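Local coordinates for archaeal Sm-like protein AF-Sm2 (Archaeoglobus fulgidus, PDB 1LJO) that probably binds RNA as a ring-forming member of the Sm-like protein family, assembled here from six copies of the chain, at residues 38-43 with 70-75. Residues are numbered along the deposited sequence; the frame is centred on the assembly and turned at random.
Sequences DYMNLY and VLIQPQ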
ATOM      1  N   ASP A  38      14.610  -8.267  -5.418  1.00 21.26           N
ATOM      2  CA  ASP A  38      14.191  -8.591  -4.058  1.00 22.33           C
ATOM      3  C   ASP A  38      12.878  -7.961  -3.609  1.00 19.90           C
ATOM      4  O   ASP A  38      12.267  -8.425  -2.651  1.00 21.89           O
ATOM      5  CB  ASP A  38      15.298  -8.240  -3.058  1.00 26.36           C
ATOM      6  CG  ASP A  38      16.509  -9.149  -3.185  1.00 31.39           C
ATOM      7  OD1 ASP A  38      16.328 -10.345  -3.510  1.00 31.56           O
ATOM      8  OD2 ASP A  38      17.639  -8.675  -2.948  1.00 35.31           O
ATOM      9  N   TYR A  39      12.440  -6.907  -4.286  1.00 19.47           N
ATOM     10  CA  TYR A  39      11.182  -6.273  -3.919  1.00 20.09           C
ATOM     11  C   TYR A  39      10.061  -6.876  -4.759  1.00 17.99           C
ATOM     12  O   TYR A  39       8.919  -6.414  -4.736  1.00 16.32           O
ATOM     13  CB  TYR A  39      11.261  -4.761  -4.145  1.00 28.34           C
ATOM     14  CG  TYR A  39      12.366  -4.098  -3.357  1.00 36.83           C
ATOM     15  CD1 TYR A  39      13.681  -4.102  -3.822  1.00 40.12           C
ATOM     16  CD2 TYR A  39      12.103  -3.486  -2.132  1.00 39.62           C
ATOM     17  CE1 TYR A  39      14.710  -3.514  -3.085  1.00 42.98           C
ATOM     18  CE2 TYR A  39      13.122  -2.896  -1.387  1.00 42.48           C
ATOM     19  CZ  TYR A  39      14.420  -2.913  -1.869  1.00 43.68           C
ATOM     20  OH  TYR A  39      15.427  -2.327  -1.137  1.00 46.23           O
ATOM     21  N   MET A  40      10.411  -7.922  -5.499  1.00 16.11           N
ATOM     22  CA  MET A  40       9.477  -8.617  -6.375  1.00 17.01           C
ATOM     23  C   MET A  40       8.935  -7.786  -7.537  1.00 17.68           C
ATOM     24  O   MET A  40       7.813  -8.010  -8.009  1.00 15.78           O
ATOM     25  CB  MET A  40       8.331  -9.235  -5.564  1.00 19.38           C
ATOM     26  CG  MET A  40       8.758 -10.540  -4.886  1.00 24.63           C
ATOM     27  SD  MET A  40       7.437 -11.462  -4.072  1.00 31.38           S
ATOM     28  CE  MET A  40       6.331 -11.659  -5.386  1.00 16.88           C
ATOM     29  N   ASN A  41       9.720  -6.808  -7.983  1.00 14.05           N
ATOM     30  CA  ASN A  41       9.326  -6.047  -9.161  1.00 14.62           C
ATOM     31  C   ASN A  41       9.499  -7.122 -10.229  1.00 14.43           C
ATOM     32  O   ASN A  41      10.378  -7.972 -10.099  1.00 12.23           O
ATOM     33  CB  ASN A  41      10.290  -4.893  -9.433  1.00 11.91           C
ATOM     34  CG  ASN A  41      10.159  -3.781  -8.418  1.00 15.14           C
ATOM     35  OD1 ASN A  41       9.050  -3.357  -8.096  1.00 11.61           O
ATOM     36  ND2 ASN A  41      11.291  -3.299  -7.908  1.00 11.10           N
ATOM     37  N   LEU A  42       8.670  -7.107 -11.265  1.00 12.68           N
ATOM     38  CA  LEU A  42       8.771  -8.122 -12.301  1.00 14.27           C
ATOM     39  C   LEU A  42       8.883  -7.525 -13.696  1.00 14.90           C
ATOM     40  O   LEU A  42       8.219  -6.540 -14.020  1.00 14.11           O
ATOM     41  CB  LEU A  42       7.540  -9.041 -12.266  1.00 14.12           C
ATOM     42  CG  LEU A  42       7.112  -9.647 -10.927  1.00 15.28           C
ATOM     43  CD1 LEU A  42       5.771 -10.346 -11.101  1.00 14.57           C
ATOM     44  CD2 LEU A  42       8.173 -10.619 -10.419  1.00 15.18           C
ATOM     45  N   TYR A  43       9.730  -8.132 -14.519  1.00 14.49           N
ATOM     46  CA  TYR A  43       9.887  -7.706 -15.898  1.00 11.72           C
ATOM     47  C   TYR A  43       9.479  -8.884 -16.771  1.00 12.35           C
ATOM     48  O   TYR A  43      10.150  -9.916 -16.798  1.00 12.43           O
ATOM     49  CB  TYR A  43      11.331  -7.285 -16.194  1.00  8.99           C
ATOM     50  CG  TYR A  43      11.620  -7.057 -17.669  1.00 12.05           C
ATOM     51  CD1 TYR A  43      10.654  -6.516 -18.518  1.00 13.25           C
ATOM     52  CD2 TYR A  43      12.861  -7.381 -18.214  1.00 13.38           C
ATOM     53  CE1 TYR A  43      10.913  -6.306 -19.869  1.00 17.56           C
ATOM     54  CE2 TYR A  43      13.132  -7.174 -19.564  1.00 15.44           C
ATOM     55  CZ  TYR A  43      12.152  -6.640 -20.386  1.00 17.83           C
ATOM     56  OH  TYR A  43      12.399  -6.461 -21.729  1.00 17.24           O
ATOM     57  N   VAL A  70       0.039  -9.233  -6.309  1.00 10.26           N
ATOM     58  CA  VAL A  70      -0.737  -9.942  -5.297  1.00  9.03           C
ATOM     59  C   VAL A  70      -0.347 -11.414  -5.251  1.00 10.37           C
ATOM     60  O   VAL A  70       0.016 -11.947  -4.197  1.00 13.74           O
ATOM     61  CB  VAL A  70      -2.263  -9.844  -5.575  1.00 12.59           C
ATOM     62  CG1 VAL A  70      -3.035 -10.707  -4.573  1.00 11.93           C
ATOM     63  CG2 VAL A  70      -2.715  -8.386  -5.477  1.00 12.95           C
ATOM     64  N   LEU A  71      -0.392 -12.059  -6.409  1.00 10.76           N
ATOM     65  CA  LEU A  71      -0.092 -13.478  -6.506  1.00 14.37           C
ATOM     66  C   LEU A  71       0.659 -13.806  -7.794  1.00 13.59           C
ATOM     67  O   LEU A  71       0.380 -13.232  -8.845  1.00 14.87           O
ATOM     68  CB  LEU A  71      -1.414 -14.261  -6.434  1.00 15.71           C
ATOM     69  CG  LEU A  71      -1.466 -15.789  -6.550  1.00 19.18           C
ATOM     70  CD1 LEU A  71      -2.853 -16.281  -6.111  1.00 18.54           C
ATOM     71  CD2 LEU A  71      -1.186 -16.217  -7.980  1.00 19.07           C
ATOM     72  N   ILE A  72       1.617 -14.725  -7.699  1.00 11.85           N
ATOM     73  CA  ILE A  72       2.401 -15.162  -8.853  1.00 12.14           C
ATOM     74  C   ILE A  72       2.240 -16.670  -8.948  1.00 13.51           C
ATOM     75  O   ILE A  72       2.373 -17.376  -7.955  1.00 13.00           O
ATOM     76  CB  ILE A  72       3.907 -14.850  -8.691  1.00 15.00           C
ATOM     77  CG1 ILE A  72       4.117 -13.346  -8.523  1.00 13.31           C
ATOM     78  CG2 ILE A  72       4.678 -15.364  -9.918  1.00 15.75           C
ATOM     79  CD1 ILE A  72       5.583 -12.954  -8.310  1.00 16.07           C
ATOM     80  N   GLN A  73       1.949 -17.161 -10.145  1.00 15.97           N
ATOM     81  CA  GLN A  73       1.747 -18.587 -10.345  1.00 17.94           C
ATOM     82  C   GLN A  73       2.442 -19.076 -11.603  1.00 19.26           C
ATOM     83  O   GLN A  73       2.242 -18.521 -12.682  1.00 19.75           O
ATOM     84  CB  GLN A  73       0.243 -18.883 -10.450  1.00 20.01           C
ATOM     85  CG  GLN A  73      -0.097 -20.296 -10.905  1.00 22.80           C
ATOM     86  CD  GLN A  73      -1.576 -20.478 -11.199  1.00 24.83           C
ATOM     87  OE1 GLN A  73      -2.171 -19.706 -11.952  1.00 25.58           O
ATOM     88  NE2 GLN A  73      -2.176 -21.508 -10.612  1.00 24.85           N
ATOM     89  N   PRO A  74       3.283 -20.114 -11.479  1.00 21.71           N
ATOM     90  CA  PRO A  74       3.970 -20.633 -12.664  1.00 23.39           C
ATOM     91  C   PRO A  74       2.865 -21.058 -13.625  1.00 28.88           C
ATOM     92  O   PRO A  74       1.827 -21.558 -13.186  1.00 28.01           O
ATOM     93  CB  PRO A  74       4.743 -21.831 -12.119  1.00 25.69           C
ATOM     94  CG  PRO A  74       5.007 -21.444 -10.686  1.00 25.64           C
ATOM     95  CD  PRO A  74       3.684 -20.856 -10.270  1.00 23.40           C
ATOM     96  N   GLN A  75       3.060 -20.850 -14.919  1.00 32.73           N
ATOM     97  CA  GLN A  75       2.032 -21.235 -15.874  1.00 39.17           C
ATOM     98  C   GLN A  75       2.340 -22.608 -16.454  1.00 42.29           C
ATOM     99  O   GLN A  75       3.501 -23.052 -16.320  1.00 44.20           O
ATOM    100  CB  GLN A  75       1.935 -20.200 -16.995  1.00 41.26           C
ATOM    101  CG  GLN A  75       0.738 -20.390 -17.913  1.00 46.85           C
ATOM    102  CD  GLN A  75      -0.584 -20.345 -17.167  1.00 49.37           C
ATOM    103  OE1 GLN A  75      -0.868 -21.201 -16.327  1.00 50.93           O
ATOM    104  NE2 GLN A  75      -1.399 -19.341 -17.470  1.00 50.14           N
TER
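I72 overlaps M40 and L42 at once, and its terminal methyl does nearly all the touching. CG1 sits beside the backbone N (chi1 -60°) and the chain beyond it is extended, which carries CD1 out from strand 69-74 to the bend before strand 42-44. There CD1 of I72 meets CE of M40 at 3.3 Å, shorter than van der Waals contact, so the exact placing of the flexible methionine end is doubtful; CG1 of I72 lies 4.2 Å from the same CE. M40 and I72 run alongside each other, heading opposite ways, and M40 bends at its last torsion (chi3 56°) to bring CE beside the isoleucine. L42 arrives differently, tip to tip: its CD1 lies 3.8 Å from CD1 of I72, with CD2 of L42 a little farther from that methyl at 4.1 Å. The backbones stay well apart, the CA atoms of M40 and I72 being 10.0 Å from each other. L42 also packs on V20, L33 and V36 of the strongly bent Sm-fold sheet, and I72 on M13, in the link between helix 6-12 and strand 17-22. L71 and I72 pair antiparallel with a strand of the second subunit, continuing the sheet around the ring, and R65 of that subunit packs on M40. With only aliphatic carbons and the S-methyl of M40 meeting between the two segments, all three residues buried, the contact rests on shape and the exclusion of water, without directional bonds.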